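Local coordinates for protein monalysin (Pseudomonas entomophila, PDB 4MKO) that punches beta-barrel pores in host cell membranes as an aerolysin-like toxin, damaging the insect gut and lysing cells, at residues Lys11-Phe14 with Ala15-Gly18; Gly98-Ile101 with Asp102-Asn105; Thr152-Gly155 with Arg156-Asn160. All blocks are in the same frame, centred on the assembly; numbering follows the deposited sequence.

Contact 1: Lys11-Phe14 with Ala15-Gly18; sequences KGDF and AIDG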
ATOM      1  N   LYS A  11      -2.238   3.708 -13.556  1.00  8.72           N
ATOM      2  CA  LYS A  11      -3.421   2.851 -13.502  1.00  7.86           C
ATOM      3  C   LYS A  11      -3.031   1.425 -13.929  1.00 11.91           C
ATOM      4  O   LYS A  11      -2.723   1.203 -15.096  1.00 11.32           O
ATOM      5  CB  LYS A  11      -4.526   3.415 -14.411  1.00 10.96           C
ATOM      6  CG  LYS A  11      -5.815   2.596 -14.427  1.00 17.81           C
ATOM      7  CD  LYS A  11      -6.855   3.316 -15.280  1.00 23.86           C
ATOM      8  CE  LYS A  11      -8.162   2.573 -15.356  1.00 36.07           C
ATOM      9  NZ  LYS A  11      -9.136   3.276 -16.238  1.00 34.18           N
ATOM     10  N   GLY A  12      -3.045   0.497 -12.979  1.00  8.27           N
ATOM     11  CA  GLY A  12      -2.782  -0.917 -13.217  1.00  7.98           C
ATOM     12  C   GLY A  12      -1.317  -1.299 -13.207  1.00 10.42           C
ATOM     13  O   GLY A  12      -0.429  -0.435 -13.272  1.00  8.62           O
ATOM     14  N   ASP A  13      -1.063  -2.610 -13.140  1.00  8.18           N
ATOM     15  CA  ASP A  13       0.279  -3.183 -13.074  1.00  8.03           C
ATOM     16  C   ASP A  13       1.141  -2.871 -14.286  1.00 10.86           C
ATOM     17  O   ASP A  13       2.349  -2.685 -14.105  1.00 10.35           O
ATOM     18  CB  ASP A  13       0.227  -4.700 -12.834  1.00  9.68           C
ATOM     19  CG  ASP A  13      -0.020  -5.143 -11.392  1.00 17.00           C
ATOM     20  OD1 ASP A  13       0.236  -4.337 -10.463  1.00 17.28           O
ATOM     21  OD2 ASP A  13      -0.428  -6.307 -11.194  1.00 18.72           O
ATOM     22  N   PHE A  14       0.561  -2.823 -15.507  1.00  7.66           N
ATOM     23  CA  PHE A  14       1.406  -2.483 -16.679  1.00  7.32           C
ATOM     24  C   PHE A  14       1.976  -1.067 -16.516  1.00  9.28           C
ATOM     25  O   PHE A  14       3.174  -0.879 -16.745  1.00  8.09           O
ATOM     26  CB  PHE A  14       0.646  -2.618 -18.008  1.00  9.32           C
ATOM     27  CG  PHE A  14       0.511  -4.062 -18.446  1.00 10.61           C
ATOM     28  CD1 PHE A  14       1.605  -4.759 -18.947  1.00 13.59           C
ATOM     29  CD2 PHE A  14      -0.717  -4.708 -18.392  1.00 11.42           C
ATOM     30  CE1 PHE A  14       1.481  -6.097 -19.343  1.00 14.58           C
ATOM     31  CE2 PHE A  14      -0.838  -6.043 -18.789  1.00 13.64           C
ATOM     32  CZ  PHE A  14       0.258  -6.720 -19.284  1.00 11.59           C
ATOM     33  N   ALA A  15       1.141  -0.109 -16.035  1.00  7.07           N
ATOM     34  CA  ALA A  15       1.579   1.279 -15.798  1.00  7.93           C
ATOM     35  C   ALA A  15       2.592   1.398 -14.649  1.00 11.63           C
ATOM     36  O   ALA A  15       3.585   2.112 -14.800  1.00 10.11           O
ATOM     37  CB  ALA A  15       0.387   2.205 -15.591  1.00  8.84           C
ATOM     38  N   ILE A  16       2.395   0.665 -13.532  1.00  8.86           N
ATOM     39  CA  ILE A  16       3.361   0.661 -12.419  1.00  9.11           C
ATOM     40  C   ILE A  16       4.707   0.077 -12.895  1.00 11.30           C
ATOM     41  O   ILE A  16       5.764   0.592 -12.531  1.00 11.12           O
ATOM     42  CB  ILE A  16       2.812  -0.035 -11.139  1.00 11.99           C
ATOM     43  CG1 ILE A  16       1.569   0.718 -10.614  1.00 12.25           C
ATOM     44  CG2 ILE A  16       3.915  -0.207 -10.045  1.00 12.74           C
ATOM     45  CD1 ILE A  16       0.636  -0.089  -9.699  1.00 20.22           C
ATOM     46  N   ASP A  17       4.656  -0.992 -13.711  1.00  7.36           N
ATOM     47  CA  ASP A  17       5.862  -1.579 -14.300  1.00  6.58           C
ATOM     48  C   ASP A  17       6.553  -0.553 -15.196  1.00 10.27           C
ATOM     49  O   ASP A  17       7.764  -0.459 -15.149  1.00  9.74           O
ATOM     50  CB  ASP A  17       5.511  -2.806 -15.134  1.00  7.40           C
ATOM     51  CG  ASP A  17       5.509  -4.088 -14.345  1.00 17.10           C
ATOM     52  OD1 ASP A  17       6.039  -4.090 -13.221  1.00 20.56           O
ATOM     53  OD2 ASP A  17       5.047  -5.109 -14.888  1.00 14.90           O
ATOM     54  N   GLY A  18       5.783   0.218 -15.958  1.00  8.74           N
ATOM     55  CA  GLY A  18       6.331   1.266 -16.825  1.00  9.26           C
ATOM     56  C   GLY A  18       7.131   2.263 -16.000  1.00 12.90           C
ATOM     57  O   GLY A  18       8.265   2.617 -16.339  1.00 12.50           O
TER
HETATM   58  O   HOH W   1      -1.701  -0.770 -16.600  1.00 14.05           O
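I16 N donates to G12 O at 3.0 Å with an N-H...O angle of 161°. The next two amides repeat the i to i-4 spacing: D17 N reaches D13 O at 2.9 Å and G18 N reaches F14 O at 2.9 Å. A15 N, the amide just before I16, is served by a water that accepts from it at 3.0 Å and donates to K11 O at 2.7 Å, so the water bridges the chain where K11 leads into the helix. The methyl of A15 also rests against this carbonyl, CB to K11 O 3.3 Å. These bonds form the first turns of helix 12-20, the helical link of a beta-alpha-beta unit between the parallel strands 9-10 and 29-43. I16 CG1, held beside its own backbone N (chi1 -62°), leans back on G12 O at 3.5 Å. Both carboxylates take their partners outside the helix: D13 OD2 accepts from S111 N and OD1 from Q184 NE2, while D17 OD1 forms a salt bridge with K186. D13 OD1 and D17 OD1 stay 6.4 Å apart, each anchored separately.

Contact 2: Gly98-Ile101 with Asp102-Asn105; sequences GANI and DIVN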
ATOM      1  N   GLY A  98     -11.547  -9.991   5.105  1.00 12.55           N
ATOM      2  CA  GLY A  98     -11.779 -11.216   4.353  1.00 11.96           C
ATOM      3  C   GLY A  98     -11.087 -11.159   3.009  1.00 14.87           C
ATOM      4  O   GLY A  98     -10.908 -10.078   2.439  1.00 11.45           O
ATOM      5  N   ALA A  99     -10.735 -12.336   2.470  1.00 11.89           N
ATOM      6  CA  ALA A  99     -10.055 -12.475   1.185  1.00 11.12           C
ATOM      7  C   ALA A  99     -10.758 -11.808   0.011  1.00 12.53           C
ATOM      8  O   ALA A  99     -10.065 -11.432  -0.948  1.00 12.72           O
ATOM      9  CB  ALA A  99      -9.848 -13.953   0.871  1.00 12.04           C
ATOM     10  N   ASN A 100     -12.126 -11.703   0.045  1.00  8.36           N
ATOM     11  CA  ASN A 100     -12.923 -11.195  -1.075  1.00  8.56           C
ATOM     12  C   ASN A 100     -12.727  -9.701  -1.367  1.00 10.82           C
ATOM     13  O   ASN A 100     -13.146  -9.248  -2.434  1.00 11.04           O
ATOM     14  CB  ASN A 100     -14.424 -11.531  -0.958  1.00 11.62           C
ATOM     15  CG  ASN A 100     -15.123 -11.680  -2.319  1.00 30.38           C
ATOM     16  OD1 ASN A 100     -14.534 -12.118  -3.326  1.00 24.50           O
ATOM     17  ND2 ASN A 100     -16.405 -11.327  -2.395  1.00 19.95           N
ATOM     18  N   ILE A 101     -12.017  -8.969  -0.489  1.00  8.86           N
ATOM     19  CA  ILE A 101     -11.729  -7.549  -0.729  1.00  8.75           C
ATOM     20  C   ILE A 101     -10.852  -7.443  -1.990  1.00 12.62           C
ATOM     21  O   ILE A 101     -10.849  -6.398  -2.637  1.00  9.62           O
ATOM     22  CB  ILE A 101     -11.045  -6.852   0.480  1.00 11.30           C
ATOM     23  CG1 ILE A 101     -10.964  -5.301   0.280  1.00 11.82           C
ATOM     24  CG2 ILE A 101      -9.671  -7.452   0.802  1.00 10.14           C
ATOM     25  CD1 ILE A 101     -10.568  -4.471   1.489  1.00 14.46           C
ATOM     26  N   ASP A 102     -10.139  -8.548  -2.356  1.00 10.44           N
ATOM     27  CA  ASP A 102      -9.239  -8.536  -3.505  1.00 10.25           C
ATOM     28  C   ASP A 102      -9.904  -8.148  -4.822  1.00 10.30           C
ATOM     29  O   ASP A 102      -9.193  -7.768  -5.748  1.00  9.06           O
ATOM     30  CB  ASP A 102      -8.452  -9.840  -3.641  1.00 12.63           C
ATOM     31  CG  ASP A 102      -7.121  -9.608  -4.351  1.00 15.72           C
ATOM     32  OD1 ASP A 102      -6.367  -8.713  -3.922  1.00 11.36           O
ATOM     33  OD2 ASP A 102      -6.847 -10.314  -5.339  1.00 14.79           O
ATOM     34  N   ILE A 103     -11.259  -8.109  -4.897  1.00  6.88           N
ATOM     35  CA  ILE A 103     -11.944  -7.580  -6.094  1.00  7.01           C
ATOM     36  C   ILE A 103     -11.477  -6.124  -6.361  1.00  8.88           C
ATOM     37  O   ILE A 103     -11.564  -5.669  -7.499  1.00  8.32           O
ATOM     38  CB  ILE A 103     -13.496  -7.657  -6.036  1.00 10.17           C
ATOM     39  CG1 ILE A 103     -14.083  -6.749  -4.920  1.00  9.81           C
ATOM     40  CG2 ILE A 103     -13.979  -9.112  -5.932  1.00 12.05           C
ATOM     41  CD1 ILE A 103     -15.505  -6.316  -5.173  1.00 13.55           C
ATOM     42  N   VAL A 104     -10.988  -5.407  -5.320  1.00  6.93           N
ATOM     43  CA  VAL A 104     -10.491  -4.032  -5.493  1.00  5.90           C
ATOM     44  C   VAL A 104      -9.258  -4.043  -6.420  1.00 10.92           C
ATOM     45  O   VAL A 104      -9.118  -3.151  -7.253  1.00 10.64           O
ATOM     46  CB  VAL A 104     -10.232  -3.273  -4.155  1.00  7.72           C
ATOM     47  CG1 VAL A 104      -9.024  -3.817  -3.397  1.00  6.69           C
ATOM     48  CG2 VAL A 104     -10.097  -1.758  -4.388  1.00  7.14           C
ATOM     49  N   ASN A 105      -8.423  -5.083  -6.300  1.00  7.30           N
ATOM     50  CA  ASN A 105      -7.203  -5.252  -7.097  1.00  7.46           C
ATOM     51  C   ASN A 105      -7.533  -5.686  -8.500  1.00 10.98           C
ATOM     52  O   ASN A 105      -7.106  -5.046  -9.467  1.00 10.34           O
ATOM     53  CB  ASN A 105      -6.217  -6.175  -6.384  1.00  6.23           C
ATOM     54  CG  ASN A 105      -5.468  -5.443  -5.293  1.00 13.08           C
ATOM     55  OD1 ASN A 105      -5.254  -4.217  -5.383  1.00 11.27           O
ATOM     56  ND2 ASN A 105      -5.031  -6.166  -4.262  1.00  8.10           N
TER
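A 3-10 turn running into the short helix 103-107, within the inferred pore-forming region 67-135, brings A99, N100 and I101 against D102, I103 and V104. The evidence is a run of i to i-3 bonds: D102 N donates to A99 O at 3.2 Å, I103 N makes a weak bond to N100 O at 3.3 Å, and V104 N reaches I101 O at 2.9 Å. The first is nearly straight at the hydrogen (166°). Side chains follow the same spacing. I103 straddles the carbonyl of N100, with CG1 and CG2 each 3.6 Å from N100 O, and CG2 also passes the amide oxygen of N100 at a slant. V104 CG1, lodged between its own backbone N and carbonyl carbon (chi1 70°), is pressed onto I101 O at 3.3 Å. Its contact with I101 CG1 is looser, at 4.4 Å, and the two residues face the sheet together, I101 meeting I41 and T52 while V104 meets V37 and P54. Within the next turn, N105 ND2 donates to D102 OD1 at 2.9 Å; ND2 meets OD1 nearly along the C-O axis of D102, and OD1 lies slightly out of the N105 amide plane. D102 OD1 takes a second bond from W120 NE1, and N105 OD1 is bonded to Y147 OH. N100 OD1 is hydrogen-bonded to R116 NH2, and N100 ND2 to OXT of the C-terminal Y236. Two donors thus converge on one carboxylate oxygen, which should favour the charged form of D102. The N105 amide is held at both ends, ND2 by D102 and OD1 by Y147, which sets its flip and ties this turn to W120 and Y147.

Contact 3: Thr152-Gly155 with Arg156-Asn160; sequences TSAG and RQNAN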
ATOM      1  N   THR A 152     -17.433   3.103   7.473  1.00  7.62           N
ATOM      2  CA  THR A 152     -18.633   3.875   7.830  1.00  7.75           C
ATOM      3  C   THR A 152     -19.101   3.534   9.262  1.00 11.13           C
ATOM      4  O   THR A 152     -19.017   2.381   9.703  1.00  9.99           O
ATOM      5  CB  THR A 152     -19.734   3.774   6.751  1.00 11.41           C
ATOM      6  OG1 THR A 152     -20.364   2.494   6.793  1.00 11.58           O
ATOM      7  CG2 THR A 152     -19.215   4.081   5.337  1.00  8.97           C
ATOM      8  N   SER A 153     -19.484   4.583  10.015  1.00  9.43           N
ATOM      9  CA  SER A 153     -19.943   4.497  11.420  1.00  8.44           C
ATOM     10  C   SER A 153     -18.857   4.081  12.438  1.00 12.51           C
ATOM     11  O   SER A 153     -19.134   4.117  13.632  1.00 12.61           O
ATOM     12  CB  SER A 153     -21.165   3.583  11.568  1.00  9.15           C
ATOM     13  OG  SER A 153     -22.189   3.945  10.660  1.00 13.44           O
ATOM     14  N   ALA A 154     -17.615   3.748  12.001  1.00  7.43           N
ATOM     15  CA  ALA A 154     -16.574   3.248  12.911  1.00  6.81           C
ATOM     16  C   ALA A 154     -15.864   4.299  13.767  1.00  9.00           C
ATOM     17  O   ALA A 154     -15.108   3.943  14.663  1.00  9.54           O
ATOM     18  CB  ALA A 154     -15.541   2.453  12.109  1.00  7.43           C
ATOM     19  N   GLY A 155     -16.064   5.565  13.445  1.00  9.59           N
ATOM     20  CA  GLY A 155     -15.350   6.688  14.057  1.00 10.00           C
ATOM     21  C   GLY A 155     -15.612   7.017  15.512  1.00 15.63           C
ATOM     22  O   GLY A 155     -14.755   7.621  16.156  1.00 15.29           O
ATOM     23  N   ARG A 156     -16.790   6.661  16.044  1.00 15.14           N
ATOM     24  CA  ARG A 156     -17.094   6.938  17.460  1.00 15.83           C
ATOM     25  C   ARG A 156     -16.317   5.996  18.370  1.00 19.18           C
ATOM     26  O   ARG A 156     -15.776   6.435  19.377  1.00 19.38           O
ATOM     27  CB  ARG A 156     -18.598   6.807  17.758  1.00 18.06           C
ATOM     28  CG  ARG A 156     -19.418   7.989  17.312  1.00 29.22           C
ATOM     29  CD  ARG A 156     -20.694   8.101  18.128  1.00 34.97           C
ATOM     30  NE  ARG A 156     -21.394   9.356  17.852  1.00 38.44           N
ATOM     31  CZ  ARG A 156     -22.333   9.505  16.923  1.00 52.96           C
ATOM     32  NH1 ARG A 156     -22.701   8.474  16.168  1.00 43.40           N
ATOM     33  NH2 ARG A 156     -22.914  10.686  16.741  1.00 34.34           N
ATOM     34  N   GLN A 157     -16.225   4.712  17.980  1.00 14.00           N
ATOM     35  CA  GLN A 157     -15.569   3.659  18.751  1.00 14.13           C
ATOM     36  C   GLN A 157     -14.119   3.416  18.415  1.00 19.08           C
ATOM     37  O   GLN A 157     -13.396   2.878  19.250  1.00 19.79           O
ATOM     38  CB  GLN A 157     -16.354   2.348  18.617  1.00 15.45           C
ATOM     39  CG  GLN A 157     -17.759   2.440  19.215  1.00 26.20           C
ATOM     40  CD  GLN A 157     -18.535   1.168  19.019  1.00 45.77           C
ATOM     41  OE1 GLN A 157     -18.167   0.100  19.524  1.00 40.47           O
ATOM     42  NE2 GLN A 157     -19.637   1.261  18.293  1.00 38.53           N
ATOM     43  N   ASN A 158     -13.686   3.779  17.199  1.00 14.71           N
ATOM     44  CA  ASN A 158     -12.331   3.481  16.759  1.00 13.78           C
ATOM     45  C   ASN A 158     -11.514   4.694  16.326  1.00 16.69           C
ATOM     46  O   ASN A 158     -10.648   4.550  15.469  1.00 14.43           O
ATOM     47  CB  ASN A 158     -12.369   2.413  15.645  1.00 13.70           C
ATOM     48  CG  ASN A 158     -12.903   1.095  16.139  1.00 18.05           C
ATOM     49  OD1 ASN A 158     -12.251   0.409  16.927  1.00 17.28           O
ATOM     50  ND2 ASN A 158     -14.140   0.782  15.789  1.00 13.01           N
ATOM     51  N   ALA A 159     -11.696   5.860  16.984  1.00 14.51           N
ATOM     52  CA  ALA A 159     -10.929   7.073  16.665  1.00 14.52           C
ATOM     53  C   ALA A 159      -9.416   6.944  16.945  1.00 17.62           C
ATOM     54  O   ALA A 159      -8.633   7.734  16.410  1.00 17.72           O
ATOM     55  CB  ALA A 159     -11.505   8.272  17.415  1.00 15.99           C
ATOM     56  N   ASN A 160      -9.005   5.948  17.768  1.00 14.33           N
ATOM     57  CA  ASN A 160      -7.596   5.687  18.109  1.00 14.37           C
ATOM     58  C   ASN A 160      -7.071   4.331  17.601  1.00 16.77           C
ATOM     59  O   ASN A 160      -5.980   3.903  18.000  1.00 16.60           O
ATOM     60  CB  ASN A 160      -7.382   5.820  19.616  1.00 16.99           C
ATOM     61  CG  ASN A 160      -7.547   7.241  20.083  1.00 36.68           C
ATOM     62  OD1 ASN A 160      -6.776   8.131  19.718  1.00 31.10           O
ATOM     63  ND2 ASN A 160      -8.600   7.496  20.839  1.00 31.04           N
TER
HETATM   64  O   HOH W   2     -18.283   3.906  16.150  1.00 15.84           O
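A154 O is gripped twice by N158, once from its backbone and once from its side chain. N158 N lies 2.9 Å from A154 O and nearly in line with the carbonyl bond (C=O...N 163°), although the N-H...O angle is only 136°. The second bond, N158 ND2 to A154 O at 3.5 Å, is weak. The turn itself places N158 CB 3.3 Å from A154 O; with CG then set beside the residue's own backbone N (chi1 -64°), the amide nitrogen is brought to the same oxygen. A water closes the preceding span, donating to S153 O at 2.7 Å and accepting from Q157 N at 2.9 Å. A159 CB then covers G155 O at 3.5 Å. R156 turns its extended chain away, and its NH2 bonds to the carbonyl of S172; A154 and N158 are both buried and touch W48 of strand 46-67. The bond from N158 N back to A154 O spans i to i-4, as in an alpha-turn, and here it bends the chain within the connection between strand 136-151 and strand 165-170 of the mixed sheet.

How the contacts relate
Along the chain the three contacts come in series, all within the pore-forming domain. Contact 1 opens helix 12-20, contact 2 leads from strand 95-96 into helix 103-107, and contact 3 bends the loop between strands 136-151 and 165-170. Centres of contacts 1 and 2 are about 19 Å apart, with nearest atoms about 7 Å apart; contacts 2 and 3 are about 22 Å apart between centres. Contacts 1 and 3 lie on opposite sides of the chain's centre, about 34 Å between centres. None touches another, but all sit around one mixed sheet at different places along an elongated aerolysin-like body: strand 29-43 belongs to the unit of contact 1 and packs against side chains of contacts 2 and 3.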